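Local coordinates for uncharacterized conserved protein of COG5135 (Nostoc punctiforme, PDB 2I51), which binds flavin mononucleotide and is related to pyridoxamine 5'-phosphate oxidase, though its own reaction and substrate are not established, at residues A[22-27]-A[79-84]; A[27-32]-A[73-78]; A[94-99]-A[156-161]. One frame throughout, in Å; residues are numbered along the deposited sequence. Where two conformers were deposited one is given.

Contact 1: A[22-27]-A[79-84]. With FMN (flavin mononucleotide), chain P; FMN (flavin mononucleotide), chain C; EDO (1,2-ethanediol), chain D.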
loop_
_atom_site.group_PDB
_atom_site.type_symbol
_atom_site.label_atom_id
_atom_site.label_comp_id
_atom_site.label_asym_id
_atom_site.label_seq_id
_atom_site.Cartn_x
_atom_site.Cartn_y
_atom_site.Cartn_z
ATOM N N VAL A 22 -0.997 -15.300 -9.074
ATOM C CA VAL A 22 -0.717 -14.227 -10.032
ATOM C C VAL A 22 -0.480 -12.888 -9.317
ATOM O O VAL A 22 0.382 -12.064 -9.684
ATOM C CB VAL A 22 -1.858 -14.048 -11.065
ATOM C CG1 VAL A 22 -1.622 -12.791 -11.957
ATOM C CG2 VAL A 22 -1.990 -15.302 -11.920
ATOM N N TYR A 23 -1.273 -12.688 -8.270
ATOM C CA TYR A 23 -1.281 -11.460 -7.528
ATOM C C TYR A 23 -0.123 -11.242 -6.543
ATOM O O TYR A 23 -0.010 -10.216 -5.875
ATOM C CB TYR A 23 -2.622 -11.301 -6.797
ATOM C CG TYR A 23 -3.110 -12.512 -6.032
ATOM C CD1 TYR A 23 -2.751 -12.688 -4.720
ATOM C CD2 TYR A 23 -3.976 -13.430 -6.611
ATOM C CE1 TYR A 23 -3.214 -13.742 -4.013
ATOM C CE2 TYR A 23 -4.509 -14.453 -5.887
ATOM C CZ TYR A 23 -4.120 -14.633 -4.597
ATOM O OH TYR A 23 -4.652 -15.705 -3.875
ATOM N N ALA A 24 0.754 -12.218 -6.434
ATOM C CA ALA A 24 1.959 -12.033 -5.630
ATOM C C ALA A 24 2.917 -11.062 -6.326
ATOM O O ALA A 24 3.868 -10.635 -5.704
ATOM C CB ALA A 24 2.649 -13.344 -5.393
ATOM N N ARG A 25 2.670 -10.729 -7.595
ATOM C CA ARG A 25 3.439 -9.703 -8.295
ATOM C C ARG A 25 2.766 -8.332 -8.209
ATOM O O ARG A 25 3.238 -7.379 -8.837
ATOM C CB ARG A 25 3.740 -10.112 -9.699
ATOM C CG ARG A 25 4.734 -11.336 -9.668
ATOM C CD ARG A 25 4.949 -11.938 -11.001
ATOM N NE ARG A 25 5.643 -10.984 -11.841
ATOM C CZ ARG A 25 6.960 -10.946 -12.065
ATOM N NH1 ARG A 25 7.785 -11.845 -11.532
ATOM N NH2 ARG A 25 7.454 -9.991 -12.859
ATOM N N TYR A 26 1.756 -8.186 -7.367
ATOM C CA TYR A 26 1.107 -6.904 -7.173
ATOM C C TYR A 26 1.618 -6.299 -5.871
ATOM O O TYR A 26 1.750 -6.992 -4.840
ATOM C CB TYR A 26 -0.401 -7.050 -7.077
ATOM C CG TYR A 26 -1.091 -7.671 -8.239
ATOM C CD1 TYR A 26 -0.489 -7.807 -9.459
ATOM C CD2 TYR A 26 -2.373 -8.156 -8.084
ATOM C CE1 TYR A 26 -1.169 -8.445 -10.521
ATOM C CE2 TYR A 26 -3.039 -8.758 -9.097
ATOM C CZ TYR A 26 -2.446 -8.895 -10.301
ATOM O OH TYR A 26 -3.133 -9.530 -11.355
ATOM N N LEU A 27 1.951 -5.018 -5.883
ATOM C CA LEU A 27 2.502 -4.371 -4.707
ATOM C C LEU A 27 1.932 -2.963 -4.609
ATOM O O LEU A 27 1.354 -2.427 -5.577
ATOM C CB LEU A 27 4.028 -4.396 -4.728
ATOM C CG LEU A 27 4.743 -3.772 -5.925
ATOM C CD1 LEU A 27 4.657 -2.230 -5.846
ATOM C CD2 LEU A 27 6.254 -4.251 -5.991
ATOM N N TRP A 79 5.146 -4.616 -0.138
ATOM C CA TRP A 79 4.933 -5.814 -0.973
ATOM C C TRP A 79 4.731 -7.011 -0.056
ATOM O O TRP A 79 5.655 -7.404 0.671
ATOM C CB TRP A 79 6.122 -5.997 -1.838
ATOM C CG TRP A 79 5.993 -6.985 -2.987
ATOM C CD1 TRP A 79 4.919 -7.764 -3.341
ATOM C CD2 TRP A 79 6.992 -7.173 -4.001
ATOM N NE1 TRP A 79 5.204 -8.416 -4.542
ATOM C CE2 TRP A 79 6.443 -8.051 -4.964
ATOM C CE3 TRP A 79 8.247 -6.620 -4.232
ATOM C CZ2 TRP A 79 7.160 -8.424 -6.119
ATOM C CZ3 TRP A 79 8.976 -7.039 -5.311
ATOM C CH2 TRP A 79 8.417 -7.904 -6.238
ATOM N N TYR A 80 3.527 -7.556 -0.057
ATOM C CA TYR A 80 3.171 -8.676 0.773
ATOM C C TYR A 80 3.005 -9.930 -0.066
ATOM O O TYR A 80 2.318 -9.929 -1.125
ATOM C CB TYR A 80 1.872 -8.403 1.603
ATOM C CG TYR A 80 1.497 -9.544 2.473
ATOM C CD1 TYR A 80 2.321 -9.906 3.535
ATOM C CD2 TYR A 80 0.391 -10.348 2.221
ATOM C CE1 TYR A 80 2.066 -11.008 4.319
ATOM C CE2 TYR A 80 0.116 -11.468 3.020
ATOM C CZ TYR A 80 0.947 -11.787 4.095
ATOM O OH TYR A 80 0.719 -12.877 4.867
ATOM N N PHE A 81 3.623 -11.017 0.387
ATOM C CA PHE A 81 3.639 -12.313 -0.291
ATOM C C PHE A 81 2.791 -13.281 0.504
ATOM O O PHE A 81 3.175 -13.730 1.558
ATOM C CB PHE A 81 5.077 -12.814 -0.381
ATOM C CG PHE A 81 5.891 -12.104 -1.415
ATOM C CD1 PHE A 81 5.907 -12.527 -2.712
ATOM C CD2 PHE A 81 6.624 -10.973 -1.083
ATOM C CE1 PHE A 81 6.694 -11.862 -3.692
ATOM C CE2 PHE A 81 7.365 -10.287 -2.023
ATOM C CZ PHE A 81 7.437 -10.741 -3.321
ATOM N N PRO A 82 1.576 -13.581 0.001
ATOM C CA PRO A 82 0.636 -14.293 0.837
ATOM C C PRO A 82 0.902 -15.740 1.150
ATOM O O PRO A 82 0.499 -16.211 2.213
ATOM C CB PRO A 82 -0.704 -14.119 0.097
ATOM C CG PRO A 82 -0.545 -13.070 -0.792
ATOM C CD PRO A 82 0.947 -13.078 -1.227
ATOM N N ASN A 83 1.627 -16.448 0.287
ATOM C CA ASN A 83 1.870 -17.869 0.524
ATOM C C ASN A 83 2.964 -18.082 1.571
ATOM O O ASN A 83 3.001 -19.063 2.268
ATOM C CB ASN A 83 2.370 -18.543 -0.746
ATOM C CG ASN A 83 1.321 -19.278 -1.486
ATOM O OD1 ASN A 83 0.166 -19.324 -1.082
ATOM N ND2 ASN A 83 1.730 -19.875 -2.614
ATOM N N THR A 84 3.915 -17.164 1.627
ATOM C CA THR A 84 5.008 -17.254 2.563
ATOM C C THR A 84 4.908 -16.295 3.740
ATOM O O THR A 84 5.743 -16.365 4.634
ATOM C CB THR A 84 6.336 -17.025 1.837
ATOM O OG1 THR A 84 6.266 -15.810 1.107
ATOM C CG2 THR A 84 6.623 -18.202 0.843
HETATM N N1 FMN P . 1.629 -3.874 12.328
HETATM C C2 FMN P . 0.706 -3.240 13.146
HETATM O O2 FMN P . 1.038 -2.273 13.842
HETATM N N3 FMN P . -0.594 -3.645 13.149
HETATM C C4 FMN P . -1.081 -4.715 12.437
HETATM O O4 FMN P . -2.288 -4.976 12.372
HETATM C C4A FMN P . -0.166 -5.371 11.618
HETATM N N5 FMN P . -0.590 -6.468 10.869
HETATM C C5A FMN P . 0.300 -6.982 9.925
HETATM C C6 FMN P . -0.127 -7.984 9.067
HETATM C C7 FMN P . 0.736 -8.553 8.120
HETATM C C7M FMN P . 0.195 -9.549 7.108
HETATM C C8 FMN P . 2.045 -8.105 8.041
HETATM C C8M FMN P . 2.939 -8.529 6.869
HETATM C C9 FMN P . 2.486 -7.134 8.914
HETATM C C9A FMN P . 1.632 -6.552 9.873
HETATM N N10 FMN P . 2.087 -5.575 10.773
HETATM C C10 FMN P . 1.169 -4.916 11.591
HETATM C "C1'" FMN P . 3.514 -5.138 10.848
HETATM C "C2'" FMN P . 3.680 -3.880 10.023
HETATM O "O2'" FMN P . 3.576 -4.157 8.597
HETATM C "C3'" FMN P . 5.005 -3.166 10.345
HETATM O "O3'" FMN P . 6.106 -4.079 10.182
HETATM C "C4'" FMN P . 4.976 -2.712 11.793
HETATM O "O4'" FMN P . 3.718 -2.177 12.205
HETATM C "C5'" FMN P . 6.005 -1.612 11.923
HETATM O "O5'" FMN P . 5.666 -0.517 11.111
HETATM P P FMN P . 6.207 0.957 11.345
HETATM O O1P FMN P . 5.502 1.529 12.548
HETATM O O2P FMN P . 7.688 0.727 11.636
HETATM O O3P FMN P . 5.961 1.724 10.101
HETATM N N1 FMN C . -1.777 1.451 -12.325
HETATM C C2 FMN C . -0.632 1.745 -12.967
HETATM O O2 FMN C . -0.330 2.904 -13.270
HETATM N N3 FMN C . 0.264 0.734 -13.254
HETATM C C4 FMN C . 0.027 -0.571 -12.941
HETATM O O4 FMN C . 0.928 -1.479 -13.081
HETATM C C4A FMN C . -1.149 -0.888 -12.279
HETATM N N5 FMN C . -1.456 -2.200 -11.959
HETATM C C5A FMN C . -2.571 -2.428 -11.110
HETATM C C6 FMN C . -2.827 -3.712 -10.680
HETATM C C7 FMN C . -3.927 -4.019 -9.861
HETATM C C7M FMN C . -4.029 -5.372 -9.206
HETATM C C8 FMN C . -4.791 -2.972 -9.545
HETATM C C8M FMN C . -5.849 -3.190 -8.455
HETATM C C9 FMN C . -4.546 -1.674 -9.997
HETATM C C9A FMN C . -3.459 -1.406 -10.816
HETATM N N10 FMN C . -3.206 -0.141 -11.294
HETATM C C10 FMN C . -2.054 0.146 -11.960
HETATM C "C1'" FMN C . -4.221 0.984 -11.123
HETATM C "C2'" FMN C . -3.774 1.835 -9.928
HETATM O "O2'" FMN C . -3.928 1.098 -8.689
HETATM C "C3'" FMN C . -4.481 3.202 -9.844
HETATM O "O3'" FMN C . -5.875 2.966 -9.880
HETATM C "C4'" FMN C . -4.068 4.023 -11.084
HETATM O "O4'" FMN C . -2.684 3.911 -11.430
HETATM C "C5'" FMN C . -4.335 5.491 -10.760
HETATM O "O5'" FMN C . -3.561 5.860 -9.626
HETATM P P FMN C . -3.165 7.365 -9.392
HETATM O O1P FMN C . -2.173 7.826 -10.399
HETATM O O2P FMN C . -4.494 8.175 -9.518
HETATM O O3P FMN C . -2.707 7.486 -7.975
HETATM C C1 EDO D . 4.063 -21.960 0.957
HETATM O O1 EDO D . 5.043 -21.586 1.930
HETATM C C2 EDO D . 4.730 -22.259 -0.373
HETATM O O2 EDO D . 6.117 -22.472 -0.140
HETATM O O HOH W 1 0.793 -9.403 -3.253
HETATM O O HOH W 2 1.599 -6.401 -1.851
#

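Contact 2: A[27-32]-A[73-78]. With EDO (1,2-ethanediol), chain G; EDO (1,2-ethanediol), chain O.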
loop_
_atom_site.group_PDB
_atom_site.type_symbol
_atom_site.label_atom_id
_atom_site.label_comp_id
_atom_site.label_asym_id
_atom_site.label_seq_id
_atom_site.Cartn_x
_atom_site.Cartn_y
_atom_site.Cartn_z
ATOM N N LEU A 27 1.951 -5.018 -5.883
ATOM C CA LEU A 27 2.502 -4.371 -4.707
ATOM C C LEU A 27 1.932 -2.963 -4.609
ATOM O O LEU A 27 1.354 -2.427 -5.577
ATOM C CB LEU A 27 4.028 -4.396 -4.728
ATOM C CG LEU A 27 4.743 -3.772 -5.925
ATOM C CD1 LEU A 27 4.657 -2.230 -5.846
ATOM C CD2 LEU A 27 6.254 -4.251 -5.991
ATOM N N GLN A 28 2.087 -2.321 -3.469
ATOM C CA GLN A 28 1.507 -1.005 -3.225
ATOM C C GLN A 28 2.561 0.073 -3.175
ATOM O O GLN A 28 3.514 -0.028 -2.357
ATOM C CB GLN A 28 0.646 -1.022 -1.955
ATOM C CG GLN A 28 -0.626 -1.845 -2.097
ATOM C CD GLN A 28 -0.431 -3.318 -2.201
ATOM O OE1 GLN A 28 0.409 -3.896 -1.484
ATOM N NE2 GLN A 28 -1.167 -3.968 -3.129
ATOM N N LEU A 29 2.389 1.103 -3.998
ATOM C CA LEU A 29 3.373 2.183 -4.056
ATOM C C LEU A 29 2.784 3.416 -3.407
ATOM O O LEU A 29 1.758 3.985 -3.854
ATOM C CB LEU A 29 3.670 2.535 -5.510
ATOM C CG LEU A 29 4.530 3.808 -5.721
ATOM C CD1 LEU A 29 5.938 3.394 -5.525
ATOM C CD2 LEU A 29 4.263 4.451 -7.105
ATOM N N ALA A 30 3.466 3.897 -2.354
ATOM C CA ALA A 30 3.072 5.112 -1.674
ATOM C C ALA A 30 3.946 6.267 -2.127
ATOM O O ALA A 30 5.163 6.173 -2.152
ATOM C CB ALA A 30 3.224 4.938 -0.121
ATOM N N THR A 31 3.296 7.385 -2.413
ATOM C CA THR A 31 3.941 8.627 -2.746
ATOM C C THR A 31 3.362 9.729 -1.857
ATOM O O THR A 31 2.467 9.468 -1.031
ATOM C CB THR A 31 3.643 9.005 -4.238
ATOM O OG1 THR A 31 2.204 8.979 -4.462
ATOM C CG2 THR A 31 4.358 8.109 -5.216
ATOM N N VAL A 32 3.904 10.951 -1.971
ATOM C CA VAL A 32 3.374 12.099 -1.243
ATOM C C VAL A 32 2.863 13.103 -2.268
ATOM O O VAL A 32 3.513 13.367 -3.324
ATOM C CB VAL A 32 4.414 12.734 -0.268
ATOM C CG1 VAL A 32 3.785 13.844 0.612
ATOM C CG2 VAL A 32 4.959 11.718 0.668
ATOM N N PRO A 73 10.068 12.656 -6.040
ATOM C CA PRO A 73 10.330 11.323 -6.556
ATOM C C PRO A 73 10.516 10.222 -5.430
ATOM O O PRO A 73 10.647 9.065 -5.706
ATOM C CB PRO A 73 11.512 11.572 -7.531
ATOM C CG PRO A 73 12.200 12.787 -7.036
ATOM C CD PRO A 73 11.159 13.614 -6.309
ATOM N N TRP A 74 10.557 10.565 -4.158
ATOM C CA TRP A 74 10.819 9.496 -3.194
ATOM C C TRP A 74 9.533 8.701 -2.894
ATOM O O TRP A 74 8.507 9.323 -2.599
ATOM C CB TRP A 74 11.340 10.107 -1.965
ATOM C CG TRP A 74 11.758 9.070 -1.014
ATOM C CD1 TRP A 74 10.951 8.359 -0.180
ATOM C CD2 TRP A 74 13.083 8.618 -0.783
ATOM N NE1 TRP A 74 11.684 7.490 0.548
ATOM C CE2 TRP A 74 13.016 7.655 0.233
ATOM C CE3 TRP A 74 14.334 8.945 -1.330
ATOM C CZ2 TRP A 74 14.146 7.002 0.723
ATOM C CZ3 TRP A 74 15.458 8.293 -0.828
ATOM C CH2 TRP A 74 15.360 7.360 0.184
ATOM N N ALA A 75 9.594 7.364 -2.987
ATOM C CA ALA A 75 8.402 6.517 -2.762
ATOM C C ALA A 75 8.757 5.378 -1.807
ATOM O O ALA A 75 9.937 5.076 -1.609
ATOM C CB ALA A 75 7.858 5.980 -4.047
ATOM N N GLU A 76 7.727 4.740 -1.250
ATOM C CA GLU A 76 7.948 3.540 -0.492
ATOM C C GLU A 76 6.938 2.493 -0.941
ATOM O O GLU A 76 5.712 2.749 -0.952
ATOM C CB GLU A 76 7.758 3.769 1.005
ATOM C CG GLU A 76 8.155 2.529 1.824
ATOM C CD GLU A 76 8.387 2.858 3.293
ATOM O OE1 GLU A 76 9.327 3.667 3.607
ATOM O OE2 GLU A 76 7.674 2.342 4.170
ATOM N N ILE A 77 7.456 1.357 -1.393
ATOM C CA ILE A 77 6.561 0.273 -1.722
ATOM C C ILE A 77 6.399 -0.650 -0.513
ATOM O O ILE A 77 7.279 -0.774 0.348
ATOM C CB ILE A 77 6.985 -0.481 -2.971
ATOM C CG1 ILE A 77 8.390 -1.070 -2.764
ATOM C CG2 ILE A 77 6.833 0.420 -4.227
ATOM C CD1 ILE A 77 8.779 -2.097 -3.839
ATOM N N CYS A 78 5.218 -1.256 -0.417
ATOM C CA CYS A 78 4.969 -2.329 0.512
ATOM C C CYS A 78 4.496 -3.471 -0.328
ATOM O O CYS A 78 3.580 -3.345 -1.132
ATOM C CB CYS A 78 3.939 -1.931 1.534
ATOM S SG CYS A 78 3.677 -3.206 2.776
HETATM C C1 EDO G . 12.204 0.844 5.626
HETATM O O1 EDO G . 10.779 0.769 5.772
HETATM C C2 EDO G . 12.357 0.416 4.186
HETATM O O2 EDO G . 11.400 1.129 3.429
HETATM C C1 EDO O . 11.821 4.637 6.746
HETATM O O1 EDO O . 11.701 4.571 5.313
HETATM C C2 EDO O . 10.406 4.535 7.260
HETATM O O2 EDO O . 9.609 4.303 6.083
HETATM O O HOH W 3 6.380 10.742 -3.390
#

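Contact 3: A[94-99]-A[156-161]. With EDO (1,2-ethanediol), chain L; EDO (1,2-ethanediol), chain M.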
loop_
_atom_site.group_PDB
_atom_site.type_symbol
_atom_site.label_atom_id
_atom_site.label_comp_id
_atom_site.label_asym_id
_atom_site.label_seq_id
_atom_site.Cartn_x
_atom_site.Cartn_y
_atom_site.Cartn_z
ATOM N N LEU A 94 12.387 7.406 -7.253
ATOM C CA LEU A 94 11.756 7.060 -8.490
ATOM C C LEU A 94 12.358 7.800 -9.662
ATOM O O LEU A 94 12.711 8.940 -9.567
ATOM C CB LEU A 94 10.261 7.374 -8.453
ATOM C CG LEU A 94 9.450 6.534 -7.442
ATOM C CD1 LEU A 94 8.012 7.100 -7.254
ATOM C CD2 LEU A 94 9.421 5.063 -7.817
ATOM N N THR A 95 12.386 7.147 -10.807
ATOM C CA THR A 95 12.677 7.780 -12.091
ATOM C C THR A 95 11.483 7.525 -13.023
ATOM O O THR A 95 11.108 6.381 -13.209
ATOM C CB THR A 95 13.940 7.182 -12.723
ATOM O OG1 THR A 95 15.064 7.259 -11.831
ATOM C CG2 THR A 95 14.329 7.924 -14.013
ATOM N N LEU A 96 10.902 8.562 -13.583
ATOM C CA LEU A 96 9.767 8.453 -14.469
ATOM C C LEU A 96 10.264 8.792 -15.870
ATOM O O LEU A 96 10.733 9.905 -16.119
ATOM C CB LEU A 96 8.674 9.435 -14.043
ATOM C CG LEU A 96 7.306 9.322 -14.706
ATOM C CD1 LEU A 96 6.568 8.006 -14.421
ATOM C CD2 LEU A 96 6.425 10.512 -14.284
ATOM N N ILE A 97 10.242 7.788 -16.726
ATOM C CA ILE A 97 10.725 7.915 -18.102
ATOM C C ILE A 97 9.502 7.925 -19.015
ATOM O O ILE A 97 8.832 6.900 -19.223
ATOM C CB ILE A 97 11.702 6.764 -18.474
ATOM C CG1 ILE A 97 12.817 6.627 -17.448
ATOM C CG2 ILE A 97 12.358 6.978 -19.860
ATOM C CD1 ILE A 97 12.550 5.617 -16.447
ATOM N N SER A 98 9.226 9.093 -19.575
ATOM C CA SER A 98 8.059 9.337 -20.432
ATOM C C SER A 98 8.571 9.611 -21.837
ATOM O O SER A 98 9.695 9.249 -22.160
ATOM C CB SER A 98 7.261 10.522 -19.905
ATOM O OG SER A 98 8.032 11.703 -19.988
ATOM N N SER A 99 7.796 10.304 -22.655
ATOM C CA SER A 99 8.295 10.717 -23.955
ATOM C C SER A 99 9.000 12.068 -23.892
ATOM O O SER A 99 9.507 12.543 -24.920
ATOM C CB SER A 99 7.150 10.791 -24.970
ATOM O OG SER A 99 6.142 11.659 -24.481
ATOM N N CYS A 156 4.724 5.577 -19.675
ATOM C CA CYS A 156 5.906 5.762 -18.882
ATOM C C CYS A 156 6.411 4.463 -18.325
ATOM O O CYS A 156 5.640 3.585 -17.910
ATOM C CB CYS A 156 5.576 6.559 -17.654
ATOM S SG CYS A 156 4.975 8.157 -17.978
ATOM N N LEU A 157 7.731 4.355 -18.304
ATOM C CA LEU A 157 8.461 3.363 -17.496
ATOM C C LEU A 157 8.803 4.080 -16.170
ATOM O O LEU A 157 9.308 5.177 -16.127
ATOM C CB LEU A 157 9.757 2.915 -18.181
ATOM C CG LEU A 157 10.699 2.039 -17.331
ATOM C CD1 LEU A 157 10.072 0.722 -16.892
ATOM C CD2 LEU A 157 11.995 1.766 -18.146
ATOM N N LEU A 158 8.455 3.439 -15.085
ATOM C CA LEU A 158 8.734 3.948 -13.727
ATOM C C LEU A 158 9.731 3.003 -13.074
ATOM O O LEU A 158 9.483 1.778 -13.012
ATOM C CB LEU A 158 7.426 4.064 -12.973
ATOM C CG LEU A 158 7.484 4.506 -11.541
ATOM C CD1 LEU A 158 8.105 5.911 -11.456
ATOM C CD2 LEU A 158 6.026 4.478 -10.969
ATOM N N LEU A 159 10.863 3.534 -12.633
ATOM C CA LEU A 159 11.883 2.755 -11.908
ATOM C C LEU A 159 11.927 3.183 -10.458
ATOM O O LEU A 159 11.919 4.392 -10.187
ATOM C CB LEU A 159 13.229 3.001 -12.512
ATOM C CG LEU A 159 13.370 2.619 -13.971
ATOM C CD1 LEU A 159 14.784 3.096 -14.476
ATOM C CD2 LEU A 159 13.142 1.128 -14.278
ATOM N N LEU A 160 12.070 2.222 -9.555
ATOM C CA LEU A 160 12.395 2.463 -8.162
ATOM C C LEU A 160 13.774 1.904 -7.854
ATOM O O LEU A 160 14.058 0.730 -8.129
ATOM C CB LEU A 160 11.351 1.803 -7.260
ATOM C CG LEU A 160 11.709 1.924 -5.769
ATOM C CD1 LEU A 160 11.515 3.308 -5.316
ATOM C CD2 LEU A 160 10.778 0.942 -4.982
ATOM N N ASP A 161 14.623 2.756 -7.284
ATOM C CA ASP A 161 15.973 2.370 -6.832
ATOM C C ASP A 161 16.006 2.332 -5.311
ATOM O O ASP A 161 16.149 3.394 -4.688
ATOM C CB ASP A 161 17.027 3.356 -7.317
ATOM C CG ASP A 161 18.468 2.836 -7.072
ATOM O OD1 ASP A 161 18.698 1.590 -7.044
ATOM O OD2 ASP A 161 19.364 3.696 -7.043
HETATM C C1 EDO L . 11.470 11.508 -11.557
HETATM O O1 EDO L . 12.567 12.144 -10.890
HETATM C C2 EDO L . 11.842 11.382 -13.020
HETATM O O2 EDO L . 12.942 10.547 -13.259
HETATM C C1 EDO M . 11.758 10.679 -26.216
HETATM O O1 EDO M . 12.317 11.900 -25.703
HETATM C C2 EDO M . 12.238 10.459 -27.641
HETATM O O2 EDO M . 13.638 10.139 -27.683
#

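Contact 1: A[22-27]-A[79-84]
Trp-79 reaches across to the turn at Ala-24 and bonds to its carbonyl. The indole NE1 lies 2.8 Å from Ala-24 O, with an N-H...O angle of 161°. The oxygen sits close to the indole plane, while the donor is tilted 28° from the carbonyl plane. The buried indole N-H is thus satisfied by backbone. Leu-27 covers one indole face. Its CD2 makes a CH-pi contact, 3.7 Å from the Trp-79 six-membered ring centroid. With CG between its own N and C (chi1 57°), Leu-27 lays both CB and CD2 against the indole. Phe-81 CZ lies over the opposite face, and Phe-81 CE1 is 3.7 Å from Ala-24 O. The bond, with Leu-27 and Phe-81 over the faces, probably fixes the rotation of the ring. An alanine in place of Trp-79 would probably leave Ala-24 O without this donor and open a gap between Leu-27 and Phe-81.

The paired strands 26-32 and 74-81 belong to the antiparallel sheet of this FMN-binding fold. Here the first strand is entered from a short 3-10 turn at 22-24. Two waters bridge the splayed backbones. One lies within hydrogen-bonding distance of Tyr-23 O and Tyr-80 O. The other accepts from Tyr-80 N and lies near Tyr-26 O. Tyr-23 CE1 touches Pro-82 CG at 4.2 Å, at the edge of the tyrosine ring.

Further out, Ile-11 and Leu-15 of helix 8-17 pack on Trp-79. The methyl C7M of one FMN (chain C) lies over one face of the Tyr-26 ring, 3.4 Å from CD2; Tyr-80 CD1 is 3.7 Å from C8M of the other FMN (chain P). The Tyr-26 ring meets that of Tyr-80 of the second subunit, Tyr-80 meets Tyr-26 of that subunit, and Tyr-23 OH is hydrogen-bonded to its Tyr-23 OH.

Contact 2: A[27-32]-A[73-78]
Leu-29 and Ile-77 face each other in a non-hydrogen-bonded antiparallel pair. From Leu-29 CB, 4.0 Å from Ile-77 CG2, the chain runs through CG to CD1. CG stands opposite the backbone N (chi1 171°), and this carries CD1 over to the other strand. There it meets Ala-75 CB at 3.5 Å. In the conformer given for Ile-77 it also lies near CG2. The other branch, CD2, turns to Leu-158 CD2 on strand 155-169. In that conformer Ile-77 CG2 also touches Leu-27 CD1 at 3.8 Å.

The backbones are zipped on both sides of that pair. Gln-28 and Cys-78 exchange two hydrogen bonds, and so do Ala-30 and Glu-76. The straightest runs from Gln-28 N to Cys-78 O, at 170°. Gln-28 O also receives a CA-H...O contact from Ile-77 CA at 3.1 Å. Beyond them, water 3 joins Val-32 N to Trp-74 O where the strands part.

The residues Gln-28, Ala-30, Glu-76 and Cys-78 point to the other face, which meets the second subunit. Glu-76 OE2 bonds to Asn-40 N of that subunit and forms a salt bridge with Arg-89 of its own chain. The arrangement is an antiparallel strand pair of the FMN-binding beta fold, with an apolar face toward the core and the other in the dimer interface.

Contact 3: A[94-99]-A[156-161]
Two neighbouring strands of the antiparallel sheet, 86-97 and 155-169, meet here. Thr-95 pairs with Leu-159 and Ile-97 with Leu-157, each pair exchanging two backbone hydrogen bonds. The bond from Ile-97 N to Leu-157 O, 2.8 Å long, is nearly straight at 171°. Between these pairs, Leu-158 CA makes a CA-H...O contact of 3.4 Å with Thr-95 O.

On one face Leu-94 CD2 touches Leu-160 CD1 at 3.7 Å and Leu-158 CD1 at 4.0 Å. Leu-96 holds CG opposite its backbone N (chi1 -170°), and its CD1 reaches Cys-156 CB at 3.7 Å and Leu-158 CD1 at 3.9 Å. Helix 64-71 packs on Leu-94, Leu-96 and Leu-158, with Ile-69 on the first and last.

On the other face, Ile-97 extends CD1 across the strands. It meets Leu-159 CD1 at 3.9 Å and Leu-157 CG at 4.1 Å. Helix 107-116 packs there, with Gln-107 and Arg-110 on Ile-97 and Ala-109 on Leu-157. No part of the second subunit touches either segment. The contact is an antiparallel strand pair between two helices, within the sheet of a flavoprotein related to pyridoxamine 5'-phosphate oxidase.

Contacts 1 and 2 are consecutive parts of one strand pair, 26-32 with 74-81. They share Leu-27, and their centres are 16 Å apart. Along the chain contact 2 is nested inside the loop closed by contact 1, and contact 3 follows both. Strand 74-81 leads directly to strand 86-97, its neighbour in the sheet. Contacts 2 and 3 have centres 13 Å apart and touch: Ala-75 CB packs on Leu-94 CD1, and Leu-29 on Leu-158. The centres of contacts 1 and 3 are about 22 Å apart. Contacts 1 and 2 both meet the second subunit, and contact 1 also holds flavin-pocket residues, while contact 3 is away from that subunit and packs against helices 64-71 and 107-116.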